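Side-chain contacts in fructose-bisphosphate aldolase class I (Thermoproteus tenax, PDB 1W8S), which belongs to the DeoC/LacD aldolases, enzymes built on a TIM barrel, and is modelled here as an assembly of five chains with bound 1,6-di-O-phosphono-beta-D-fructofuranose: residues G118-W121 against K122-E126; V161-A164 against A165-L169; K206-T209 against E210-L214; K185-S188 against W189-V193. The protein carries 2 engineered substitutions. One frame throughout, in Å; residues are numbered along the deposited sequence.

Interaction 1. Residues G118-W121 against K122-E126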
loop_
_atom_site.group_PDB
_atom_site.type_symbol
_atom_site.label_atom_id
_atom_site.label_comp_id
_atom_site.label_asym_id
_atom_site.label_seq_id
_atom_site.Cartn_x
_atom_site.Cartn_y
_atom_site.Cartn_z
ATOM N N GLY E 118 15.886 2.089 -2.990
ATOM C CA GLY E 118 14.673 2.900 -3.039
ATOM C C GLY E 118 13.534 2.252 -2.258
ATOM O O GLY E 118 12.609 2.940 -1.784
ATOM N N PHE E 119 13.575 0.930 -2.132
ATOM C CA PHE E 119 12.570 0.181 -1.369
ATOM C C PHE E 119 13.062 -0.244 0.012
ATOM O O PHE E 119 12.487 -1.167 0.615
ATOM C CB PHE E 119 12.186 -1.070 -2.138
ATOM C CG PHE E 119 11.130 -0.855 -3.192
ATOM C CD1 PHE E 119 11.391 -1.182 -4.519
ATOM C CD2 PHE E 119 9.840 -0.404 -2.849
ATOM C CE1 PHE E 119 10.395 -1.047 -5.508
ATOM C CE2 PHE E 119 8.831 -0.270 -3.823
ATOM C CZ PHE E 119 9.106 -0.597 -5.161
ATOM N N GLU E 120 14.113 0.405 0.522
ATOM C CA GLU E 120 14.663 0.123 1.841
ATOM C C GLU E 120 13.517 -0.001 2.857
ATOM O O GLU E 120 13.445 -0.991 3.600
ATOM C CB GLU E 120 15.607 1.280 2.264
ATOM C CG GLU E 120 16.040 1.292 3.674
ATOM C CD GLU E 120 17.123 2.360 3.908
ATOM O OE1 GLU E 120 18.278 2.130 3.480
ATOM O OE2 GLU E 120 16.773 3.421 4.483
ATOM N N TRP E 121 12.653 0.992 2.833
ATOM C CA TRP E 121 11.483 1.151 3.724
ATOM C C TRP E 121 10.535 -0.053 3.690
ATOM O O TRP E 121 9.987 -0.460 4.740
ATOM C CB TRP E 121 10.754 2.444 3.400
ATOM C CG TRP E 121 10.135 2.538 2.020
ATOM C CD1 TRP E 121 10.686 3.099 0.898
ATOM C CD2 TRP E 121 8.858 2.030 1.609
ATOM N NE1 TRP E 121 9.822 2.995 -0.166
ATOM C CE2 TRP E 121 8.704 2.327 0.229
ATOM C CE3 TRP E 121 7.820 1.371 2.264
ATOM C CZ2 TRP E 121 7.566 1.973 -0.496
ATOM C CZ3 TRP E 121 6.690 1.021 1.542
ATOM C CH2 TRP E 121 6.577 1.316 0.180
ATOM N N LYS E 122 10.349 -0.634 2.508
ATOM C CA LYS E 122 9.435 -1.765 2.370
ATOM C C LYS E 122 9.938 -3.006 3.118
ATOM O O LYS E 122 9.172 -3.671 3.819
ATOM C CB LYS E 122 9.134 -2.049 0.881
ATOM C CG LYS E 122 8.132 -3.238 0.628
ATOM C CD LYS E 122 7.579 -3.255 -0.837
ATOM C CE LYS E 122 6.019 -3.142 -0.850
ATOM N NZ LYS E 122 5.385 -4.282 -0.091
ATOM N N MET E 123 11.250 -3.278 3.025
ATOM C CA MET E 123 11.858 -4.383 3.715
ATOM C C MET E 123 11.984 -4.127 5.217
ATOM O O MET E 123 11.699 -5.013 5.976
ATOM C CB MET E 123 13.190 -4.784 3.076
ATOM C CG MET E 123 12.992 -5.378 1.679
ATOM S SD MET E 123 14.521 -5.390 0.716
ATOM C CE MET E 123 14.689 -3.678 0.272
ATOM N N PHE E 124 12.320 -2.903 5.645
ATOM C CA PHE E 124 12.359 -2.601 7.078
ATOM C C PHE E 124 10.952 -2.750 7.692
ATOM O O PHE E 124 10.787 -3.324 8.768
ATOM C CB PHE E 124 12.885 -1.188 7.328
ATOM C CG PHE E 124 14.365 -0.993 7.006
ATOM C CD1 PHE E 124 15.179 -2.027 6.545
ATOM C CD2 PHE E 124 14.937 0.248 7.202
ATOM C CE1 PHE E 124 16.528 -1.799 6.257
ATOM C CE2 PHE E 124 16.276 0.466 6.948
ATOM C CZ PHE E 124 17.069 -0.560 6.462
ATOM N N GLU E 125 9.925 -2.273 7.001
ATOM C CA GLU E 125 8.553 -2.445 7.462
ATOM C C GLU E 125 8.138 -3.924 7.668
ATOM O O GLU E 125 7.570 -4.315 8.718
ATOM C CB GLU E 125 7.613 -1.722 6.493
ATOM C CG GLU E 125 6.149 -1.927 6.761
ATOM C CD GLU E 125 5.248 -1.108 5.839
ATOM O OE1 GLU E 125 5.745 -0.223 5.080
ATOM O OE2 GLU E 125 4.019 -1.372 5.910
ATOM N N GLU E 126 8.413 -4.754 6.671
ATOM C CA GLU E 126 8.111 -6.171 6.756
ATOM C C GLU E 126 8.961 -6.888 7.790
ATOM O O GLU E 126 8.456 -7.701 8.604
ATOM C CB GLU E 126 8.276 -6.819 5.401
ATOM C CG GLU E 126 7.821 -8.255 5.379
ATOM C CD GLU E 126 7.601 -8.702 3.954
ATOM O OE1 GLU E 126 8.624 -8.803 3.237
ATOM O OE2 GLU E 126 6.431 -8.908 3.549
#

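Interaction 2. Residues V161-A164 against A165-L169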
loop_
_atom_site.group_PDB
_atom_site.type_symbol
_atom_site.label_atom_id
_atom_site.label_comp_id
_atom_site.label_asym_id
_atom_site.label_seq_id
_atom_site.Cartn_x
_atom_site.Cartn_y
_atom_site.Cartn_z
ATOM N N VAL E 161 30.307 -2.937 4.133
ATOM C CA VAL E 161 30.090 -4.178 4.887
ATOM C C VAL E 161 29.899 -3.899 6.391
ATOM O O VAL E 161 29.054 -4.504 7.041
ATOM C CB VAL E 161 31.243 -5.188 4.634
ATOM C CG1 VAL E 161 31.193 -6.367 5.568
ATOM C CG2 VAL E 161 31.244 -5.639 3.151
ATOM N N ALA E 162 30.730 -3.031 6.971
ATOM C CA ALA E 162 30.495 -2.612 8.358
ATOM C C ALA E 162 29.085 -1.994 8.543
ATOM O O ALA E 162 28.415 -2.272 9.548
ATOM C CB ALA E 162 31.581 -1.675 8.817
ATOM N N TYR E 163 28.619 -1.201 7.579
ATOM C CA TYR E 163 27.257 -0.612 7.655
ATOM C C TYR E 163 26.244 -1.751 7.640
ATOM O O TYR E 163 25.314 -1.799 8.462
ATOM C CB TYR E 163 27.021 0.400 6.531
ATOM C CG TYR E 163 26.050 1.562 6.816
ATOM C CD1 TYR E 163 26.119 2.736 6.063
ATOM C CD2 TYR E 163 25.068 1.484 7.818
ATOM C CE1 TYR E 163 25.232 3.812 6.300
ATOM C CE2 TYR E 163 24.191 2.553 8.070
ATOM C CZ TYR E 163 24.264 3.705 7.314
ATOM O OH TYR E 163 23.371 4.746 7.559
ATOM N N ALA E 164 26.463 -2.724 6.769
ATOM C CA ALA E 164 25.539 -3.832 6.633
ATOM C C ALA E 164 25.390 -4.530 7.985
ATOM O O ALA E 164 24.296 -4.855 8.421
ATOM C CB ALA E 164 26.042 -4.796 5.602
ATOM N N ALA E 165 26.519 -4.771 8.626
ATOM C CA ALA E 165 26.565 -5.492 9.875
ATOM C C ALA E 165 25.866 -4.690 10.972
ATOM O O ALA E 165 25.088 -5.235 11.760
ATOM C CB ALA E 165 28.016 -5.757 10.255
ATOM N N ARG E 166 26.133 -3.397 11.027
ATOM C CA ARG E 166 25.597 -2.598 12.126
ATOM C C ARG E 166 24.063 -2.542 11.954
ATOM O O ARG E 166 23.334 -2.638 12.941
ATOM C CB ARG E 166 26.171 -1.186 12.182
ATOM C CG ARG E 166 25.691 -0.390 13.407
ATOM C CD ARG E 166 25.825 -1.133 14.727
ATOM N NE ARG E 166 25.621 -0.254 15.869
ATOM C CZ ARG E 166 26.429 -0.164 16.925
ATOM N NH1 ARG E 166 27.526 -0.919 17.047
ATOM N NH2 ARG E 166 26.147 0.693 17.872
ATOM N N ILE E 167 23.588 -2.373 10.724
ATOM C CA ILE E 167 22.126 -2.292 10.475
ATOM C C ILE E 167 21.422 -3.559 10.970
ATOM O O ILE E 167 20.359 -3.502 11.577
ATOM C CB ILE E 167 21.825 -2.076 8.998
ATOM C CG1 ILE E 167 22.253 -0.696 8.542
ATOM C CG2 ILE E 167 20.313 -2.205 8.739
ATOM C CD1 ILE E 167 22.444 -0.584 7.032
ATOM N N ALA E 168 22.036 -4.715 10.745
ATOM C CA ALA E 168 21.440 -5.970 11.155
ATOM C C ALA E 168 21.305 -6.042 12.674
ATOM O O ALA E 168 20.274 -6.436 13.193
ATOM C CB ALA E 168 22.225 -7.119 10.614
ATOM N N LEU E 169 22.343 -5.606 13.389
ATOM C CA LEU E 169 22.256 -5.519 14.824
ATOM C C LEU E 169 21.156 -4.578 15.276
ATOM O O LEU E 169 20.377 -4.922 16.123
ATOM C CB LEU E 169 23.597 -5.069 15.414
ATOM C CG LEU E 169 23.604 -4.640 16.889
ATOM C CD1 LEU E 169 23.333 -5.798 17.805
ATOM C CD2 LEU E 169 24.955 -3.976 17.216
#

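Interaction 3. Residues K206-T209 against E210-L214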
loop_
_atom_site.group_PDB
_atom_site.type_symbol
_atom_site.label_atom_id
_atom_site.label_comp_id
_atom_site.label_asym_id
_atom_site.label_seq_id
_atom_site.Cartn_x
_atom_site.Cartn_y
_atom_site.Cartn_z
ATOM N N LYS E 206 31.718 -18.767 -7.081
ATOM C CA LYS E 206 32.748 -19.785 -7.055
ATOM C C LYS E 206 34.081 -19.118 -7.381
ATOM O O LYS E 206 34.193 -18.421 -8.382
ATOM C CB LYS E 206 32.433 -20.883 -8.089
ATOM C CG LYS E 206 33.264 -22.175 -7.960
ATOM C CD LYS E 206 33.552 -22.824 -9.337
ATOM C CE LYS E 206 32.427 -23.712 -9.825
ATOM N NZ LYS E 206 32.898 -24.725 -10.846
ATOM N N THR E 207 35.082 -19.331 -6.528
ATOM C CA THR E 207 36.388 -18.717 -6.721
ATOM C C THR E 207 37.111 -19.503 -7.796
ATOM O O THR E 207 36.722 -20.614 -8.133
ATOM C CB THR E 207 37.218 -18.731 -5.422
ATOM O OG1 THR E 207 37.282 -20.065 -4.901
ATOM C CG2 THR E 207 36.542 -17.952 -4.331
ATOM N N LYS E 208 38.188 -18.919 -8.305
ATOM C CA LYS E 208 38.978 -19.538 -9.364
ATOM C C LYS E 208 39.635 -20.840 -8.908
ATOM O O LYS E 208 39.674 -21.823 -9.650
ATOM C CB LYS E 208 40.039 -18.548 -9.837
ATOM C CG LYS E 208 39.450 -17.279 -10.439
ATOM C CD LYS E 208 40.162 -15.987 -9.963
ATOM C CE LYS E 208 40.773 -15.232 -11.147
ATOM N NZ LYS E 208 39.728 -14.685 -12.071
ATOM N N THR E 209 40.166 -20.843 -7.690
ATOM C CA THR E 209 40.708 -22.065 -7.102
ATOM C C THR E 209 40.086 -22.300 -5.739
ATOM O O THR E 209 39.630 -21.371 -5.077
ATOM C CB THR E 209 42.226 -21.971 -6.917
ATOM O OG1 THR E 209 42.522 -20.937 -5.971
ATOM C CG2 THR E 209 42.927 -21.549 -8.214
ATOM N N GLU E 210 40.130 -23.553 -5.306
ATOM C CA GLU E 210 39.675 -23.903 -3.969
ATOM C C GLU E 210 40.507 -23.166 -2.938
ATOM O O GLU E 210 39.987 -22.747 -1.913
ATOM C CB GLU E 210 39.730 -25.424 -3.761
ATOM C CG GLU E 210 38.632 -26.100 -4.572
ATOM C CD GLU E 210 38.564 -27.596 -4.413
ATOM O OE1 GLU E 210 39.486 -28.203 -3.823
ATOM O OE2 GLU E 210 37.562 -28.158 -4.900
ATOM N N GLU E 211 41.793 -22.975 -3.231
ATOM C CA GLU E 211 42.674 -22.308 -2.287
ATOM C C GLU E 211 42.278 -20.849 -2.061
ATOM O O GLU E 211 42.426 -20.354 -0.962
ATOM C CB GLU E 211 44.146 -22.411 -2.731
ATOM C CG GLU E 211 45.145 -22.141 -1.613
ATOM C CD GLU E 211 45.045 -23.160 -0.484
ATOM O OE1 GLU E 211 45.099 -24.389 -0.770
ATOM O OE2 GLU E 211 44.912 -22.733 0.685
ATOM N N ASP E 212 41.770 -20.171 -3.089
ATOM C CA ASP E 212 41.361 -18.781 -2.968
ATOM C C ASP E 212 40.229 -18.731 -1.943
ATOM O O ASP E 212 40.219 -17.865 -1.091
ATOM C CB ASP E 212 40.820 -18.198 -4.278
ATOM C CG ASP E 212 41.878 -17.963 -5.331
ATOM O OD1 ASP E 212 43.085 -17.805 -5.009
ATOM O OD2 ASP E 212 41.580 -17.931 -6.545
ATOM N N PHE E 213 39.267 -19.650 -2.050
ATOM C CA PHE E 213 38.161 -19.689 -1.089
ATOM C C PHE E 213 38.579 -20.011 0.345
ATOM O O PHE E 213 38.099 -19.394 1.291
ATOM C CB PHE E 213 37.063 -20.661 -1.509
ATOM C CG PHE E 213 35.813 -20.464 -0.728
ATOM C CD1 PHE E 213 35.134 -19.256 -0.797
ATOM C CD2 PHE E 213 35.334 -21.452 0.128
ATOM C CE1 PHE E 213 33.969 -19.039 -0.035
ATOM C CE2 PHE E 213 34.153 -21.227 0.890
ATOM C CZ PHE E 213 33.505 -20.041 0.814
ATOM N N LEU E 214 39.456 -20.990 0.515
ATOM C CA LEU E 214 39.922 -21.358 1.847
ATOM C C LEU E 214 40.645 -20.181 2.513
ATOM O O LEU E 214 40.550 -19.997 3.716
ATOM C CB LEU E 214 40.854 -22.588 1.777
ATOM C CG LEU E 214 40.179 -23.940 1.537
ATOM C CD1 LEU E 214 41.212 -25.023 1.226
ATOM C CD2 LEU E 214 39.314 -24.350 2.731
HETATM O O HOH W 1 38.765 -16.163 -6.886
#

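Interaction 4. Residues K185-S188 against W189-V193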
loop_
_atom_site.group_PDB
_atom_site.type_symbol
_atom_site.label_atom_id
_atom_site.label_comp_id
_atom_site.label_asym_id
_atom_site.label_seq_id
_atom_site.Cartn_x
_atom_site.Cartn_y
_atom_site.Cartn_z
ATOM N N LYS E 185 41.451 -7.475 8.372
ATOM C CA LYS E 185 41.446 -6.248 9.179
ATOM C C LYS E 185 40.108 -5.495 9.019
ATOM O O LYS E 185 39.457 -5.165 10.021
ATOM C CB LYS E 185 42.661 -5.360 8.874
ATOM C CG LYS E 185 42.559 -3.888 9.373
ATOM C CD LYS E 185 42.798 -3.717 10.862
ATOM C CE LYS E 185 44.114 -2.973 11.139
ATOM N NZ LYS E 185 44.089 -1.544 10.642
ATOM N N THR E 186 39.683 -5.267 7.771
ATOM C CA THR E 186 38.480 -4.498 7.514
ATOM C C THR E 186 37.274 -5.307 7.903
ATOM O O THR E 186 36.280 -4.760 8.364
ATOM C CB THR E 186 38.369 -4.040 6.031
ATOM O OG1 THR E 186 38.423 -5.174 5.165
ATOM C CG2 THR E 186 39.553 -3.176 5.637
ATOM N N PHE E 187 37.337 -6.620 7.727
ATOM C CA PHE E 187 36.223 -7.467 8.136
ATOM C C PHE E 187 36.085 -7.561 9.666
ATOM O O PHE E 187 34.983 -7.681 10.182
ATOM C CB PHE E 187 36.348 -8.854 7.545
ATOM C CG PHE E 187 35.044 -9.599 7.515
ATOM C CD1 PHE E 187 33.969 -9.103 6.759
ATOM C CD2 PHE E 187 34.869 -10.758 8.230
ATOM C CE1 PHE E 187 32.766 -9.794 6.697
ATOM C CE2 PHE E 187 33.666 -11.434 8.179
ATOM C CZ PHE E 187 32.616 -10.946 7.407
ATOM N N SER E 188 37.199 -7.492 10.404
ATOM C CA SER E 188 37.123 -7.490 11.879
ATOM C C SER E 188 36.398 -6.242 12.419
ATOM O O SER E 188 35.815 -6.305 13.492
ATOM C CB SER E 188 38.523 -7.589 12.499
ATOM O OG SER E 188 39.238 -6.437 12.171
ATOM N N TRP E 189 36.457 -5.111 11.706
ATOM C CA TRP E 189 35.691 -3.915 12.090
ATOM C C TRP E 189 34.168 -4.184 11.939
ATOM O O TRP E 189 33.364 -3.785 12.776
ATOM C CB TRP E 189 36.098 -2.692 11.248
ATOM C CG TRP E 189 35.277 -1.427 11.502
ATOM C CD1 TRP E 189 34.533 -0.724 10.585
ATOM C CD2 TRP E 189 35.152 -0.717 12.735
ATOM N NE1 TRP E 189 33.923 0.352 11.189
ATOM C CE2 TRP E 189 34.298 0.389 12.507
ATOM C CE3 TRP E 189 35.678 -0.899 14.020
ATOM C CZ2 TRP E 189 33.962 1.296 13.510
ATOM C CZ3 TRP E 189 35.341 0.012 15.018
ATOM C CH2 TRP E 189 34.493 1.090 14.757
ATOM N N ALA E 190 33.780 -4.845 10.859
ATOM C CA ALA E 190 32.390 -5.266 10.685
ATOM C C ALA E 190 31.905 -6.175 11.801
ATOM O O ALA E 190 30.824 -5.990 12.364
ATOM C CB ALA E 190 32.233 -5.960 9.335
ATOM N N VAL E 191 32.715 -7.180 12.125
ATOM C CA VAL E 191 32.443 -8.085 13.224
ATOM C C VAL E 191 32.353 -7.324 14.533
ATOM O O VAL E 191 31.494 -7.627 15.365
ATOM C CB VAL E 191 33.545 -9.175 13.292
ATOM C CG1 VAL E 191 33.423 -10.046 14.560
ATOM C CG2 VAL E 191 33.506 -10.034 12.025
ATOM N N LYS E 192 33.248 -6.350 14.739
ATOM C CA LYS E 192 33.225 -5.593 15.982
ATOM C C LYS E 192 31.926 -4.818 16.141
ATOM O O LYS E 192 31.300 -4.853 17.206
ATOM C CB LYS E 192 34.413 -4.642 16.107
ATOM C CG LYS E 192 34.395 -3.825 17.425
ATOM C CD LYS E 192 35.594 -2.888 17.544
ATOM C CE LYS E 192 35.519 -2.017 18.826
ATOM N NZ LYS E 192 36.894 -1.648 19.263
ATOM N N VAL E 193 31.481 -4.149 15.082
ATOM C CA VAL E 193 30.323 -3.279 15.200
ATOM C C VAL E 193 29.015 -4.079 15.299
ATOM O O VAL E 193 27.991 -3.533 15.707
ATOM C CB VAL E 193 30.230 -2.240 14.034
ATOM C CG1 VAL E 193 31.452 -1.369 13.996
ATOM C CG2 VAL E 193 29.999 -2.937 12.708
#

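Interaction 1. Residues G118-W121 against K122-E126
Glu120 lays its aliphatic CG over one face of the Phe124 ring, a CH-pi contact at 3.7 Å from the ring centroid, and the carboxylate beyond it is turned nearly parallel to the ring, the planes 10° apart. One residue on, the six-membered ring of Trp121 carries Lys122 CB over a face, offset toward the rim, 4.0 Å from CB to the centroid. With CG wedged between its backbone N and carbonyl carbon (chi1 64°), Trp121 folds its indole over the peptide that follows, and Glu125 OE1 then reaches the edge of the same ring in its plane, 3.8 Å from CE3. Phe119, at the N-cap of helix 120-137, runs alongside Lys122, with its CD2 4.1 Å from Lys122 CB. In the backbone, Phe124 N donates to Glu120 O at 3.0 Å, and two weak bonds from Lys122 N and Met123 N share Phe119 O. Glu120 OE1 bonds Gly116 N of its own chain and Thr83 of a second subunit. The first helical turn thus packs methylenes on its own rings, while a salt bridge from Lys122 NZ to Glu125 of a third subunit, and an edge-to-face pair of Phe119 with Trp121 of that subunit, join the chains.

Interaction 2. Residues V161-A164 against A165-L169
Tyr163 and Ile167, one helical turn apart, meet ring to methyl: Ile167 CD1 lies 3.4 Å from Tyr163 CD2, approaching obliquely, with CG1 close behind at 3.6 Å from the same carbon. Within this pair the CD2-CE2 bond of the ring takes the contact. The isoleucine's ethyl branch stands anti to the carbonyl carbon of Ile167 (chi1 -69°), which turns it back down the helix toward the previous turn and brings CG1 to 3.3 Å from Tyr163 O. The same carbonyl takes a straight backbone bond from Ile167 N at 2.9 Å, so one oxygen is met by both the amide and the side chain of a single residue. The neighbouring i to i+4 bonds, Ala165 N to Val161 O and Arg166 N to Ala162 O, continue the regular alpha-helical pattern.

Around this pair, Ala165 rests on Met176 and Ile178 of strand 175-179, while Ala162 faces the adjoining helix 184-193, where it packs on Trp189. The polar ends go elsewhere. Tyr163 OH is bonded to Ile27 O and Thr84 N of a second subunit, and Arg166 forms a salt bridge with Glu170 through NE while NH1 reaches Ala41 O of that second subunit.

Val161 joins Ala165 on Ile178, consistent with close seating of the helix on the strand in this beta-alpha-beta unit of the TIM barrel. Partners from both chains satisfy the buried phenol and guanidinium, though NH2 of Arg166 is bonded only weakly across the interface, to Tyr23 of the second subunit.

Interaction 3. Residues K206-T209 against E210-L214
Thr209 and Asp212 form a capping box at the start of helix 210-222, and their first torsions set it up. Thr209 holds OG1 between its backbone N and carbonyl carbon (chi1 64°), which aims the hydroxyl oxygen at the first turn; Asp212 has CG anti to its own carbonyl carbon (chi1 -72°), swinging the carboxylate back toward the cap residue. Thr209 OG1 accepts from Asp212 N at 3.1 Å, and the reciprocal bond, Thr209 N to Asp212 OD2, is weak at 3.4 Å. The two side chains lie close enough that OG1 sits over the carboxylate, 3.1 Å from Asp212 CG.

Thr207 adds a second layer. Its hydroxyl donates to Thr209 O at 2.7 Å from above the carbonyl plane, tying the loop to the cap residue. The methyl CG2 of Thr207 lies near the plane of the Phe213 ring, at its edge, 4.0 Å from CD1, while the two side chains cross at about a right angle. Outside the pair, Thr207 N bonds Asn233 OD1, and Phe213 packs against Phe243 of helix 240-253 and against Asn233; the Phe213 side chain is about 6 Å from the bound 1,6-di-O-phosphono-beta-D-fructofuranose. A carboxylate at this end of the helix would also interact favourably with the helix dipole.

Lys208 bends away from the box, although its CB passes near the acid. A water joins the two residues: it accepts from Lys208 N at 3.2 Å and donates weakly to Asp212 OD2.

Interaction 4. Residues K185-S188 against W189-V193
Val191 CG2 touches the CD2-CE2 bond of the Phe187 ring obliquely, 4.1 Å from each of the two carbons, one turn further along helix 184-193. With CG anti to its backbone N (chi1 -160°), Phe187 presents that side of its ring to the methyl. Val191 answers with the branch CG2 set anti to its carbonyl carbon, so that methyl points back and lies 3.3 Å from Phe187 O. That oxygen is already bonded to Val191 N at 3.0 Å, and Ala190 CB is 3.4 Å from it as well.

Ser188 takes another route. Its OG stands between backbone N and carbonyl carbon (chi1 65°), folding back along the helix to donate to Lys185 O at an unusually short 2.5 Å, with the donor tilted 27° from the carbonyl plane. Lys185 O thus receives the hydroxyl and one weak amide bond, from Trp189 N, which weakly reaches Thr186 O too. Trp189 has its indole led away from this turn, with Val193 CG1 over the centre of its ring, 3.6 Å above the plane.

The helix links strands 175-179 and 199-202 in a beta-alpha-beta unit of the barrel and packs on helix 158-171 through Ala190 on Val161. Phe187 meets Tyr180 edge-to-face, and Thr186 OG1 is bonded to Asp183. Trp189 packs on Met35 of a second subunit.

Phe187 and Ala190 are buried against Ile178, with Val191 at the margin; on the serine, a weak bond to Pro184 O accompanies the short one, which suggests that the hydroxyl is served by backbone carbonyls of the preceding turn.

In the fold
Following the chain, all four contacts are local turns of helix or caps, arranged in series with none nested or crossed. Interaction 1 opens helix 120-137, between strands 108-113 and 141-145; interaction 2 lies in helix 158-171, and interaction 4 in helix 184-193, each within the next beta-alpha-beta unit of the barrel. Interaction 3 comes last, closing the loop from strand 199-202 into helix 210-222. Neighbours touch: Phe124 CZ meets Ile167 CG2 between interactions 1 and 2, and Arg166 NH1 probably bonds Val193 O between 2 and 4. Interactions 1, 2 and 4 all meet another subunit, whereas interaction 3 stands apart, about 11 Å from interaction 4 at the nearest atoms.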